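Cell division protein FtsZ 1 (Methanocaldococcus jannaschii, PDB 2VAP) binds and hydrolyses GTP and probably polymerises, in a GTP-dependent way, into the contractile ring that marks the future site of cell division. Local coordinates at residues T41-G46 and D123-T128; C129-G134 and V158-V163; G138-V143 and E178-H183; G151-A156 and H183-V188. All coordinates share one frame; numbering follows the deposited sequence.

Overall arrangement
All four contacts belong to the GTPase domain. Contacts 1, 2 and 4 pair neighbouring strands of its parallel sheet, whereas contact 3 packs two helices above one face of that sheet. Contacts 1 and 2 are wholly buried; contact 1 is the more apolar. Contact 2 shares strand 124-130 with it and carries that strand into the glycine-rich loop on GDP, where water and small residues take over. Contacts 2 and 4 use strand 153-160, at opposite ends. Contact 4 lies far from the nucleotide, and a carboxylate replaces part of its backbone pairing. Contacts 3 and 4 share His183 and include partly exposed residues; in contact 3 an arginine and a water serve carbonyls of a kinked helix.

Contact 1 of 4, residues T41-G46 and D123-T128; sequences TVVGCG and DMVFIT. With GDP (guanosine-5'-diphosphate), chain B.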
loop_
_atom_site.group_PDB
_atom_site.type_symbol
_atom_site.label_atom_id
_atom_site.label_comp_id
_atom_site.label_asym_id
_atom_site.label_seq_id
_atom_site.Cartn_x
_atom_site.Cartn_y
_atom_site.Cartn_z
ATOM N N THR A 41 10.142 -4.806 -3.609
ATOM C CA THR A 41 9.785 -4.291 -4.926
ATOM C C THR A 41 8.334 -3.809 -4.921
ATOM O O THR A 41 7.447 -4.491 -4.406
ATOM C CB THR A 41 10.001 -5.359 -6.026
ATOM O OG1 THR A 41 11.356 -5.823 -5.979
ATOM C CG2 THR A 41 9.722 -4.786 -7.410
ATOM N N VAL A 42 8.109 -2.622 -5.481
ATOM C CA VAL A 42 6.762 -2.079 -5.637
ATOM C C VAL A 42 6.382 -2.118 -7.116
ATOM O O VAL A 42 7.087 -1.558 -7.960
ATOM C CB VAL A 42 6.654 -0.626 -5.095
ATOM C CG1 VAL A 42 5.222 -0.113 -5.197
ATOM C CG2 VAL A 42 7.144 -0.549 -3.653
ATOM N N VAL A 43 5.274 -2.790 -7.419
ATOM C CA VAL A 43 4.792 -2.926 -8.795
ATOM C C VAL A 43 3.488 -2.152 -8.987
ATOM O O VAL A 43 2.481 -2.444 -8.339
ATOM C CB VAL A 43 4.590 -4.412 -9.199
ATOM C CG1 VAL A 43 4.193 -4.524 -10.669
ATOM C CG2 VAL A 43 5.852 -5.220 -8.933
ATOM N N GLY A 44 3.521 -1.164 -9.879
ATOM C CA GLY A 44 2.343 -0.363 -10.203
ATOM C C GLY A 44 1.762 -0.754 -11.547
ATOM O O GLY A 44 2.465 -0.736 -12.561
ATOM N N CYS A 45 0.476 -1.093 -11.552
ATOM C CA CYS A 45 -0.184 -1.635 -12.739
ATOM C C CYS A 45 -1.234 -0.679 -13.300
ATOM O O CYS A 45 -2.094 -0.189 -12.567
ATOM C CB CYS A 45 -0.836 -2.980 -12.407
ATOM S SG CYS A 45 0.232 -4.147 -11.530
ATOM N N GLY A 46 -1.159 -0.421 -14.604
ATOM C CA GLY A 46 -2.134 0.435 -15.279
ATOM C C GLY A 46 -1.874 1.917 -15.089
ATOM O O GLY A 46 -0.847 2.307 -14.533
ATOM N N ASP A 123 12.015 -10.235 -1.179
ATOM C CA ASP A 123 11.459 -10.812 0.042
ATOM C C ASP A 123 10.013 -10.360 0.222
ATOM O O ASP A 123 9.197 -11.066 0.822
ATOM C CB ASP A 123 12.284 -10.393 1.263
ATOM C CG ASP A 123 13.720 -10.876 1.196
ATOM O OD1 ASP A 123 13.937 -12.100 1.059
ATOM O OD2 ASP A 123 14.634 -10.031 1.291
ATOM N N MET A 124 9.711 -9.174 -0.302
ATOM C CA MET A 124 8.386 -8.578 -0.190
ATOM C C MET A 124 8.042 -7.846 -1.482
ATOM O O MET A 124 8.878 -7.131 -2.038
ATOM C CB MET A 124 8.351 -7.607 0.992
ATOM C CG MET A 124 6.962 -7.171 1.421
ATOM S SD MET A 124 7.049 -6.046 2.826
ATOM C CE MET A 124 5.321 -5.927 3.277
ATOM N N VAL A 125 6.818 -8.042 -1.963
ATOM C CA VAL A 125 6.346 -7.353 -3.165
ATOM C C VAL A 125 5.046 -6.605 -2.880
ATOM O O VAL A 125 4.074 -7.191 -2.394
ATOM C CB VAL A 125 6.149 -8.323 -4.367
ATOM C CG1 VAL A 125 5.594 -7.578 -5.583
ATOM C CG2 VAL A 125 7.455 -9.016 -4.730
ATOM N N PHE A 126 5.050 -5.306 -3.169
ATOM C CA PHE A 126 3.841 -4.492 -3.124
ATOM C C PHE A 126 3.246 -4.400 -4.524
ATOM O O PHE A 126 3.950 -4.080 -5.483
ATOM C CB PHE A 126 4.151 -3.086 -2.602
ATOM C CG PHE A 126 4.400 -3.022 -1.120
ATOM C CD1 PHE A 126 5.650 -3.335 -0.595
ATOM C CD2 PHE A 126 3.387 -2.628 -0.252
ATOM C CE1 PHE A 126 5.883 -3.271 0.776
ATOM C CE2 PHE A 126 3.611 -2.558 1.121
ATOM C CZ PHE A 126 4.861 -2.878 1.634
ATOM N N ILE A 127 1.956 -4.700 -4.637
ATOM C CA ILE A 127 1.234 -4.538 -5.898
ATOM C C ILE A 127 0.205 -3.426 -5.721
ATOM O O ILE A 127 -0.677 -3.517 -4.864
ATOM C CB ILE A 127 0.533 -5.848 -6.361
ATOM C CG1 ILE A 127 1.543 -6.987 -6.524
ATOM C CG2 ILE A 127 -0.210 -5.633 -7.678
ATOM C CD1 ILE A 127 1.668 -7.886 -5.316
ATOM N N THR A 128 0.328 -2.378 -6.528
ATOM C CA THR A 128 -0.559 -1.222 -6.404
ATOM C C THR A 128 -1.208 -0.817 -7.727
ATOM O O THR A 128 -0.577 -0.859 -8.786
ATOM C CB THR A 128 0.150 -0.009 -5.726
ATOM O OG1 THR A 128 -0.812 1.016 -5.443
ATOM C CG2 THR A 128 1.269 0.563 -6.604
HETATM P PB GDP B . -6.322 1.072 -16.278
HETATM O O1B GDP B . -7.064 0.353 -17.379
HETATM O O2B GDP B . -5.110 1.764 -16.857
HETATM O O3B GDP B . -5.893 0.071 -15.233
HETATM O O3A GDP B . -7.330 2.149 -15.634
HETATM P PA GDP B . -6.857 3.403 -14.740
HETATM O O1A GDP B . -5.644 3.078 -13.903
HETATM O O2A GDP B . -6.630 4.627 -15.595
HETATM O "O5'" GDP B . -8.135 3.639 -13.795
HETATM C "C5'" GDP B . -8.609 2.590 -12.957
HETATM C "C4'" GDP B . -9.201 3.188 -11.692
HETATM O "O4'" GDP B . -8.219 3.983 -11.020
HETATM C "C3'" GDP B . -10.364 4.116 -12.001
HETATM O "O3'" GDP B . -11.616 3.425 -11.938
HETATM C "C2'" GDP B . -10.247 5.216 -10.966
HETATM O "O2'" GDP B . -11.011 4.891 -9.801
HETATM C "C1'" GDP B . -8.777 5.227 -10.587
HETATM N N9 GDP B . -8.044 6.358 -11.221
HETATM C C8 GDP B . -8.164 6.821 -12.485
HETATM N N7 GDP B . -7.323 7.867 -12.707
HETATM C C5 GDP B . -6.642 8.084 -11.566
HETATM C C6 GDP B . -5.595 9.027 -11.097
HETATM O O6 GDP B . -5.134 9.906 -11.857
HETATM N N1 GDP B . -5.159 8.909 -9.830
HETATM C C2 GDP B . -5.636 7.971 -8.985
HETATM N N2 GDP B . -5.151 7.909 -7.722
HETATM N N3 GDP B . -6.592 7.079 -9.350
HETATM C C4 GDP B . -7.120 7.086 -10.597
#
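Val42 and Phe126 sit side by side on two parallel central strands of the Rossmann-like sheet in the tubulin/FtsZ GTPase fold. The backbone bonds form a regular parallel ladder. Thr41 O accepts from Phe126 N (2.8 Å), Val43 N donates almost straight to Phe126 O (2.7 Å, 174°), and Val43 O takes Thr128 N at 2.8 Å. Cys45 N closes the row on Thr128 O.

Apolar contacts flank this ladder on both faces, and valine, isoleucine and threonine suit these strands because branching at CB favours the extended backbone. On one face Val42 CG2 touches Phe126 CB at 4.1 Å; the phenyl ring continues outward to Leu222 and Val223 of helix 204-227. On the other, Val43 CG2 meets Val125 CG1 (4.1 Å) and Cys45 SG meets Ile127 CG2 (4.2 Å), under helix 135-149.

Thr128 divides its branches: OG1, anti to the backbone N (chi1 -171°), bonds to Val157 O, and CG2 packs 3.9 Å from Gly44 CA. Beyond the strand the chain turns under the nucleotide, and Gly46, whose CB would collide with the phosphate, brings its CA to 3.6 Å from GDP O2B.

Contact 2 of 4, residues C129-G134 and V158-V163; sequences CGLGGG and VTLPFV. With GDP (guanosine-5'-diphosphate), chain B.
Leu131 lays its CD1 methyl against Val158 CG2, 3.7 Å away, and its CB over Thr159 O. With CG turned beside the backbone N (chi1 -68°), the leucine runs back over the neighbouring strand, and CD1 also reaches Leu160 CD2 at 4.2 Å. Replacing Leu131 with an alanine is likely to open a gap beside Val158 and Leu160. Cys129 makes a second apolar contact, SG to Val158 CG1 at 3.7 Å.

The backbones pair in parallel: Leu131 N donates to Thr159 O (3.0 Å), tilted 21° from the carbonyl plane, while the bond from Thr159 N to Cys129 O is longer. Thr159 OG1 rests on Gly130 CA (3.3 Å); glycine suits this place because a CB would strike O4' of the ribose. A water donates to both Thr159 OG1 and Leu131 O and is hydrogen-bonded to GDP O2', so it ties the two strand ends to the sugar.

Past Leu131 the chain enters the glycine-rich loop that is the tubulin/FtsZ signature, where Gly134 N donates to GDP O1B (2.8 Å) and Gly133 has no CB to push against the diphosphate. The contact joins the two strands of the beta-alpha-beta unit 124-130, 135-149, 153-160; helix 167-181 covers Leu131 through Ala173 and Leu177, and strand 186-191 flanks Val158 on its other edge.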
loop_
_atom_site.group_PDB
_atom_site.type_symbol
_atom_site.label_atom_id
_atom_site.label_comp_id
_atom_site.label_asym_id
_atom_site.label_seq_id
_atom_site.Cartn_x
_atom_site.Cartn_y
_atom_site.Cartn_z
ATOM N N CYS A 129 -2.483 -0.445 -7.648
ATOM C CA CYS A 129 -3.247 0.012 -8.801
ATOM C C CYS A 129 -4.575 0.607 -8.355
ATOM O O CYS A 129 -4.982 0.452 -7.201
ATOM C CB CYS A 129 -3.505 -1.143 -9.779
ATOM S SG CYS A 129 -4.690 -2.378 -9.200
ATOM N N GLY A 130 -5.239 1.297 -9.275
ATOM C CA GLY A 130 -6.634 1.660 -9.095
ATOM C C GLY A 130 -7.475 0.580 -9.742
ATOM O O GLY A 130 -7.390 0.369 -10.953
ATOM N N LEU A 131 -8.264 -0.128 -8.939
ATOM C CA LEU A 131 -9.151 -1.157 -9.472
ATOM C C LEU A 131 -10.353 -0.510 -10.147
ATOM O O LEU A 131 -10.815 0.550 -9.723
ATOM C CB LEU A 131 -9.603 -2.129 -8.378
ATOM C CG LEU A 131 -8.563 -3.064 -7.752
ATOM C CD1 LEU A 131 -9.169 -3.787 -6.564
ATOM C CD2 LEU A 131 -8.011 -4.069 -8.762
ATOM N N GLY A 132 -10.843 -1.148 -11.206
ATOM C CA GLY A 132 -11.983 -0.629 -11.956
ATOM C C GLY A 132 -11.732 -0.514 -13.447
ATOM O O GLY A 132 -12.669 -0.574 -14.243
ATOM N N GLY A 133 -10.466 -0.340 -13.823
ATOM C CA GLY A 133 -10.079 -0.242 -15.228
ATOM C C GLY A 133 -9.815 -1.601 -15.846
ATOM O O GLY A 133 -10.332 -2.616 -15.379
ATOM N N GLY A 134 -9.006 -1.617 -16.901
ATOM C CA GLY A 134 -8.686 -2.855 -17.607
ATOM C C GLY A 134 -7.345 -3.440 -17.216
ATOM O O GLY A 134 -7.262 -4.596 -16.793
ATOM N N VAL A 158 -4.557 -1.234 -2.990
ATOM C CA VAL A 158 -5.407 -0.898 -4.130
ATOM C C VAL A 158 -6.573 0.002 -3.738
ATOM O O VAL A 158 -7.013 -0.002 -2.586
ATOM C CB VAL A 158 -5.956 -2.174 -4.836
ATOM C CG1 VAL A 158 -4.827 -2.957 -5.501
ATOM C CG2 VAL A 158 -6.726 -3.061 -3.855
ATOM N N THR A 159 -7.068 0.769 -4.706
ATOM C CA THR A 159 -8.258 1.588 -4.499
ATOM C C THR A 159 -9.476 0.998 -5.198
ATOM O O THR A 159 -9.352 0.317 -6.219
ATOM C CB THR A 159 -8.073 3.043 -4.993
ATOM O OG1 THR A 159 -7.820 3.049 -6.403
ATOM C CG2 THR A 159 -6.927 3.726 -4.262
ATOM N N LEU A 160 -10.647 1.260 -4.628
ATOM C CA LEU A 160 -11.913 1.012 -5.304
ATOM C C LEU A 160 -12.417 2.348 -5.849
ATOM O O LEU A 160 -12.184 3.386 -5.230
ATOM C CB LEU A 160 -12.936 0.398 -4.344
ATOM C CG LEU A 160 -12.658 -1.010 -3.803
ATOM C CD1 LEU A 160 -13.689 -1.375 -2.751
ATOM C CD2 LEU A 160 -12.633 -2.058 -4.915
ATOM N N PRO A 161 -13.099 2.330 -7.010
ATOM C CA PRO A 161 -13.497 3.571 -7.684
ATOM C C PRO A 161 -14.543 4.394 -6.927
ATOM O O PRO A 161 -15.221 3.875 -6.036
ATOM C CB PRO A 161 -14.080 3.074 -9.012
ATOM C CG PRO A 161 -14.526 1.691 -8.737
ATOM C CD PRO A 161 -13.533 1.139 -7.763
ATOM N N PHE A 162 -14.652 5.673 -7.286
ATOM C CA PHE A 162 -15.721 6.540 -6.797
ATOM C C PHE A 162 -17.054 6.061 -7.360
ATOM O O PHE A 162 -17.102 5.508 -8.462
ATOM C CB PHE A 162 -15.492 7.987 -7.241
ATOM C CG PHE A 162 -14.237 8.614 -6.695
ATOM C CD1 PHE A 162 -14.227 9.200 -5.432
ATOM C CD2 PHE A 162 -13.074 8.646 -7.455
ATOM C CE1 PHE A 162 -13.073 9.800 -4.930
ATOM C CE2 PHE A 162 -11.913 9.241 -6.959
ATOM C CZ PHE A 162 -11.914 9.818 -5.694
ATOM N N VAL A 163 -18.136 6.287 -6.615
ATOM C CA VAL A 163 -19.476 5.894 -7.063
ATOM C C VAL A 163 -19.852 6.553 -8.398
ATOM O O VAL A 163 -20.479 5.919 -9.250
ATOM C CB VAL A 163 -20.553 6.167 -5.974
ATOM C CG1 VAL A 163 -21.963 6.040 -6.544
ATOM C CG2 VAL A 163 -20.376 5.209 -4.803
HETATM P PB GDP B . -6.322 1.072 -16.278
HETATM O O1B GDP B . -7.064 0.353 -17.379
HETATM O O2B GDP B . -5.110 1.764 -16.857
HETATM O O3B GDP B . -5.893 0.071 -15.233
HETATM O O3A GDP B . -7.330 2.149 -15.634
HETATM P PA GDP B . -6.857 3.403 -14.740
HETATM O O1A GDP B . -5.644 3.078 -13.903
HETATM O O2A GDP B . -6.630 4.627 -15.595
HETATM O "O5'" GDP B . -8.135 3.639 -13.795
HETATM C "C5'" GDP B . -8.609 2.590 -12.957
HETATM C "C4'" GDP B . -9.201 3.188 -11.692
HETATM O "O4'" GDP B . -8.219 3.983 -11.020
HETATM C "C3'" GDP B . -10.364 4.116 -12.001
HETATM O "O3'" GDP B . -11.616 3.425 -11.938
HETATM C "C2'" GDP B . -10.247 5.216 -10.966
HETATM O "O2'" GDP B . -11.011 4.891 -9.801
HETATM C "C1'" GDP B . -8.777 5.227 -10.587
HETATM N N9 GDP B . -8.044 6.358 -11.221
HETATM C C8 GDP B . -8.164 6.821 -12.485
HETATM N N7 GDP B . -7.323 7.867 -12.707
HETATM C C5 GDP B . -6.642 8.084 -11.566
HETATM C C6 GDP B . -5.595 9.027 -11.097
HETATM O O6 GDP B . -5.134 9.906 -11.857
HETATM N N1 GDP B . -5.159 8.909 -9.830
HETATM C C2 GDP B . -5.636 7.971 -8.985
HETATM N N2 GDP B . -5.151 7.909 -7.722
HETATM N N3 GDP B . -6.592 7.079 -9.350
HETATM C C4 GDP B . -7.120 7.086 -10.597
HETATM O O HOH W 1 -10.039 2.761 -8.161
#

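Contact 3 of 4, residues G138-V143 and E178-H183; sequences GSAPVV and ERLKQH
The Arg179 guanidinium and the His183 imidazole both meet the helix of Pro141 at a slant. Pro141 CG and Gly138 CA approach the guanidinium obliquely, with Arg179 NH2 4.0 Å from Gly138 CA. The imidazole has Gln182 CB on one face, offset toward the rim, and Pro141 O lies obliquely 4.0 Å from His183 CD2.

Between these groups the pyrrolidine ring fills the interface: its CG packs on Arg179 CB (3.8 Å), and its N faces Leu180 CD2. That methyl also reaches Ala140 CB at 4.0 Å, where a small residue lets the helices close up.

Here helices 135-149 and 167-181 lie as neighbours over one face of the parallel sheet of the GTPase domain. Pro141 lacks an N-H and kinks the first helix, so the N atoms of Pro141 and Val142 make no bond to the turn before. Arg179 supplies donors instead. Bent at chi3 (-56°), it sends NH2 to Thr137 O, while its NE donates to a water (2.8 Å) that in turn donates to Gly138 O.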
loop_
_atom_site.group_PDB
_atom_site.type_symbol
_atom_site.label_atom_id
_atom_site.label_comp_id
_atom_site.label_asym_id
_atom_site.label_seq_id
_atom_site.Cartn_x
_atom_site.Cartn_y
_atom_site.Cartn_z
ATOM N N GLY A 138 -6.996 -6.303 -14.282
ATOM C CA GLY A 138 -6.612 -7.568 -14.896
ATOM C C GLY A 138 -5.242 -8.079 -14.492
ATOM O O GLY A 138 -5.080 -9.268 -14.207
ATOM N N SER A 139 -4.257 -7.183 -14.463
ATOM C CA SER A 139 -2.860 -7.577 -14.257
ATOM C C SER A 139 -2.455 -7.741 -12.791
ATOM O O SER A 139 -1.600 -8.570 -12.477
ATOM C CB SER A 139 -1.909 -6.603 -14.957
ATOM O OG SER A 139 -1.944 -5.324 -14.348
ATOM N N ALA A 140 -3.063 -6.955 -11.904
ATOM C CA ALA A 140 -2.712 -6.986 -10.477
ATOM C C ALA A 140 -2.751 -8.390 -9.846
ATOM O O ALA A 140 -1.785 -8.778 -9.185
ATOM C CB ALA A 140 -3.565 -5.994 -9.672
ATOM N N PRO A 141 -3.849 -9.156 -10.049
ATOM C CA PRO A 141 -3.891 -10.528 -9.518
ATOM C C PRO A 141 -2.843 -11.461 -10.127
ATOM O O PRO A 141 -2.387 -12.387 -9.454
ATOM C CB PRO A 141 -5.303 -11.007 -9.886
ATOM C CG PRO A 141 -6.085 -9.762 -10.111
ATOM C CD PRO A 141 -5.111 -8.820 -10.734
ATOM N N VAL A 142 -2.467 -11.219 -11.382
ATOM C CA VAL A 142 -1.423 -12.007 -12.043
ATOM C C VAL A 142 -0.053 -11.732 -11.412
ATOM O O VAL A 142 0.696 -12.666 -11.114
ATOM C CB VAL A 142 -1.383 -11.766 -13.577
ATOM C CG1 VAL A 142 -0.288 -12.605 -14.233
ATOM C CG2 VAL A 142 -2.734 -12.080 -14.207
ATOM N N VAL A 143 0.262 -10.454 -11.200
ATOM C CA VAL A 143 1.500 -10.064 -10.516
ATOM C C VAL A 143 1.542 -10.673 -9.111
ATOM O O VAL A 143 2.574 -11.203 -8.687
ATOM C CB VAL A 143 1.670 -8.519 -10.443
ATOM C CG1 VAL A 143 2.968 -8.148 -9.735
ATOM C CG2 VAL A 143 1.646 -7.908 -11.837
ATOM N N GLU A 178 -11.675 -9.801 -5.689
ATOM C CA GLU A 178 -11.877 -11.217 -5.383
ATOM C C GLU A 178 -10.713 -12.071 -5.897
ATOM O O GLU A 178 -10.270 -12.998 -5.216
ATOM C CB GLU A 178 -13.209 -11.706 -5.967
ATOM C CG GLU A 178 -13.602 -13.137 -5.582
ATOM C CD GLU A 178 -13.905 -13.304 -4.099
ATOM O OE1 GLU A 178 -13.516 -14.345 -3.530
ATOM O OE2 GLU A 178 -14.529 -12.400 -3.501
ATOM N N ARG A 179 -10.224 -11.748 -7.094
ATOM C CA ARG A 179 -9.083 -12.452 -7.685
ATOM C C ARG A 179 -7.780 -12.166 -6.935
ATOM O O ARG A 179 -6.949 -13.062 -6.768
ATOM C CB ARG A 179 -8.928 -12.109 -9.170
ATOM C CG ARG A 179 -10.074 -12.596 -10.053
ATOM C CD ARG A 179 -9.723 -12.525 -11.537
ATOM N NE ARG A 179 -9.328 -11.183 -11.966
ATOM C CZ ARG A 179 -10.170 -10.239 -12.380
ATOM N NH1 ARG A 179 -11.477 -10.469 -12.428
ATOM N NH2 ARG A 179 -9.700 -9.054 -12.748
ATOM N N LEU A 180 -7.612 -10.920 -6.489
ATOM C CA LEU A 180 -6.450 -10.523 -5.687
ATOM C C LEU A 180 -6.393 -11.263 -4.354
ATOM O O LEU A 180 -5.322 -11.697 -3.926
ATOM C CB LEU A 180 -6.446 -9.010 -5.435
ATOM C CG LEU A 180 -5.740 -8.081 -6.426
ATOM C CD1 LEU A 180 -6.047 -6.630 -6.084
ATOM C CD2 LEU A 180 -4.233 -8.319 -6.445
ATOM N N LYS A 181 -7.554 -11.406 -3.714
ATOM C CA LYS A 181 -7.686 -12.079 -2.420
ATOM C C LYS A 181 -7.136 -13.510 -2.447
ATOM O O LYS A 181 -6.650 -14.016 -1.434
ATOM C CB LYS A 181 -9.155 -12.085 -1.984
ATOM C CG LYS A 181 -9.396 -12.488 -0.532
ATOM C CD LYS A 181 -10.880 -12.490 -0.181
ATOM C CE LYS A 181 -11.582 -13.751 -0.673
ATOM N NZ LYS A 181 -13.026 -13.759 -0.308
ATOM N N GLN A 182 -7.208 -14.144 -3.615
ATOM C CA GLN A 182 -6.729 -15.514 -3.793
ATOM C C GLN A 182 -5.202 -15.608 -3.834
ATOM O O GLN A 182 -4.639 -16.689 -3.640
ATOM C CB GLN A 182 -7.323 -16.129 -5.069
ATOM C CG GLN A 182 -8.852 -16.169 -5.116
ATOM C CD GLN A 182 -9.463 -17.115 -4.093
ATOM O OE1 GLN A 182 -8.945 -18.205 -3.843
ATOM N NE2 GLN A 182 -10.578 -16.702 -3.501
ATOM N N HIS A 183 -4.538 -14.477 -4.081
ATOM C CA HIS A 183 -3.089 -14.459 -4.297
ATOM C C HIS A 183 -2.341 -13.407 -3.471
ATOM O O HIS A 183 -1.225 -13.015 -3.824
ATOM C CB HIS A 183 -2.776 -14.257 -5.787
ATOM C CG HIS A 183 -3.430 -15.259 -6.687
ATOM N ND1 HIS A 183 -2.992 -16.561 -6.795
ATOM C CD2 HIS A 183 -4.489 -15.147 -7.524
ATOM C CE1 HIS A 183 -3.754 -17.209 -7.658
ATOM N NE2 HIS A 183 -4.669 -16.373 -8.115
HETATM O O HOH W 2 -6.819 -11.202 -13.202
#

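Contact 4 of 4, residues G151-A156 and H183-V188; sequences GALTVA and HTDTLV
Asp185 uses its carboxylate where a backbone carbonyl would be expected: OD2 accepts Thr154 N in a nearly straight bond (2.8 Å, 174°), met on its anti side and 22° out of the carboxylate plane. Thr154 O answers by taking Asp185 N at 2.8 Å and, weakly, Thr186 N. Regular parallel pairing follows, from Ala156 N to Thr186 O and from Val188 N to Ala156 O (2.7 Å).

These strands are joined through helix 167-181 as a beta-alpha-beta unit. Under that helix Ala156 CB meets Leu187 CD1 at 3.7 Å and Thr184 CG2 at 3.8 Å. Thr154, with CG2 anti to the backbone N (chi1 -53° for OG1), lays that methyl 3.5 Å from His183 O, while OG1 bonds to Ala152 O and Ser147 OG.

With an alanine at Asp185, Thr154 N would probably lose its acceptor and Lys148 its salt-bridge partner. Because Lys148 holds OD1 while an amide holds OD2, the two grips are likely to fix the rotation of the carboxylate and favour its ionised form.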
loop_
_atom_site.group_PDB
_atom_site.type_symbol
_atom_site.label_atom_id
_atom_site.label_comp_id
_atom_site.label_asym_id
_atom_site.label_seq_id
_atom_site.Cartn_x
_atom_site.Cartn_y
_atom_site.Cartn_z
ATOM N N GLY A 151 7.904 -16.926 -3.497
ATOM C CA GLY A 151 8.052 -17.010 -2.043
ATOM C C GLY A 151 8.057 -15.683 -1.308
ATOM O O GLY A 151 8.382 -15.628 -0.121
ATOM N N ALA A 152 7.688 -14.614 -2.009
ATOM C CA ALA A 152 7.685 -13.274 -1.426
ATOM C C ALA A 152 6.440 -13.018 -0.581
ATOM O O ALA A 152 5.366 -13.560 -0.860
ATOM C CB ALA A 152 7.808 -12.220 -2.522
ATOM N N LEU A 153 6.599 -12.199 0.458
ATOM C CA LEU A 153 5.459 -11.660 1.192
ATOM C C LEU A 153 4.714 -10.731 0.241
ATOM O O LEU A 153 5.259 -9.719 -0.205
ATOM C CB LEU A 153 5.918 -10.911 2.449
ATOM C CG LEU A 153 4.874 -10.176 3.303
ATOM C CD1 LEU A 153 3.813 -11.119 3.868
ATOM C CD2 LEU A 153 5.558 -9.413 4.428
ATOM N N THR A 154 3.476 -11.098 -0.077
ATOM C CA THR A 154 2.726 -10.457 -1.155
ATOM C C THR A 154 1.625 -9.551 -0.613
ATOM O O THR A 154 0.637 -10.021 -0.042
ATOM C CB THR A 154 2.146 -11.524 -2.114
ATOM O OG1 THR A 154 3.203 -12.384 -2.557
ATOM C CG2 THR A 154 1.483 -10.884 -3.324
ATOM N N VAL A 155 1.808 -8.245 -0.798
ATOM C CA VAL A 155 0.881 -7.244 -0.267
ATOM C C VAL A 155 0.330 -6.372 -1.391
ATOM O O VAL A 155 1.092 -5.793 -2.165
ATOM C CB VAL A 155 1.559 -6.351 0.810
ATOM C CG1 VAL A 155 0.605 -5.268 1.309
ATOM C CG2 VAL A 155 2.057 -7.198 1.979
ATOM N N ALA A 156 -0.993 -6.291 -1.480
ATOM C CA ALA A 156 -1.633 -5.394 -2.434
ATOM C C ALA A 156 -2.135 -4.145 -1.724
ATOM O O ALA A 156 -2.680 -4.225 -0.623
ATOM C CB ALA A 156 -2.772 -6.098 -3.153
ATOM N N HIS A 183 -4.538 -14.477 -4.081
ATOM C CA HIS A 183 -3.089 -14.459 -4.297
ATOM C C HIS A 183 -2.341 -13.407 -3.471
ATOM O O HIS A 183 -1.225 -13.015 -3.824
ATOM C CB HIS A 183 -2.776 -14.257 -5.787
ATOM C CG HIS A 183 -3.430 -15.259 -6.687
ATOM N ND1 HIS A 183 -2.992 -16.561 -6.795
ATOM C CD2 HIS A 183 -4.489 -15.147 -7.524
ATOM C CE1 HIS A 183 -3.754 -17.209 -7.658
ATOM N NE2 HIS A 183 -4.669 -16.373 -8.115
ATOM N N THR A 184 -2.950 -12.947 -2.381
ATOM C CA THR A 184 -2.289 -11.993 -1.487
ATOM C C THR A 184 -2.192 -12.521 -0.061
ATOM O O THR A 184 -3.008 -13.338 0.369
ATOM C CB THR A 184 -2.999 -10.616 -1.458
ATOM O OG1 THR A 184 -4.390 -10.794 -1.160
ATOM C CG2 THR A 184 -2.840 -9.889 -2.790
ATOM N N ASP A 185 -1.177 -12.046 0.656
ATOM C CA ASP A 185 -1.021 -12.324 2.079
ATOM C C ASP A 185 -1.763 -11.266 2.894
ATOM O O ASP A 185 -2.430 -11.584 3.881
ATOM C CB ASP A 185 0.464 -12.373 2.447
ATOM C CG ASP A 185 1.194 -13.524 1.771
ATOM O OD1 ASP A 185 0.660 -14.654 1.775
ATOM O OD2 ASP A 185 2.299 -13.299 1.236
ATOM N N THR A 186 -1.636 -10.011 2.467
ATOM C CA THR A 186 -2.444 -8.910 2.982
ATOM C C THR A 186 -2.974 -8.105 1.799
ATOM O O THR A 186 -2.225 -7.775 0.875
ATOM C CB THR A 186 -1.641 -7.996 3.937
ATOM O OG1 THR A 186 -1.176 -8.762 5.052
ATOM C CG2 THR A 186 -2.503 -6.849 4.461
ATOM N N LEU A 187 -4.272 -7.814 1.832
ATOM C CA LEU A 187 -4.924 -7.016 0.803
ATOM C C LEU A 187 -5.428 -5.710 1.415
ATOM O O LEU A 187 -6.465 -5.679 2.083
ATOM C CB LEU A 187 -6.063 -7.815 0.152
ATOM C CG LEU A 187 -7.013 -7.174 -0.871
ATOM C CD1 LEU A 187 -6.274 -6.555 -2.050
ATOM C CD2 LEU A 187 -8.022 -8.205 -1.358
ATOM N N VAL A 188 -4.666 -4.641 1.202
ATOM C CA VAL A 188 -5.023 -3.322 1.711
ATOM C C VAL A 188 -5.926 -2.634 0.695
ATOM O O VAL A 188 -5.510 -2.365 -0.435
ATOM C CB VAL A 188 -3.773 -2.447 1.993
ATOM C CG1 VAL A 188 -4.178 -1.124 2.616
ATOM C CG2 VAL A 188 -2.784 -3.179 2.898
#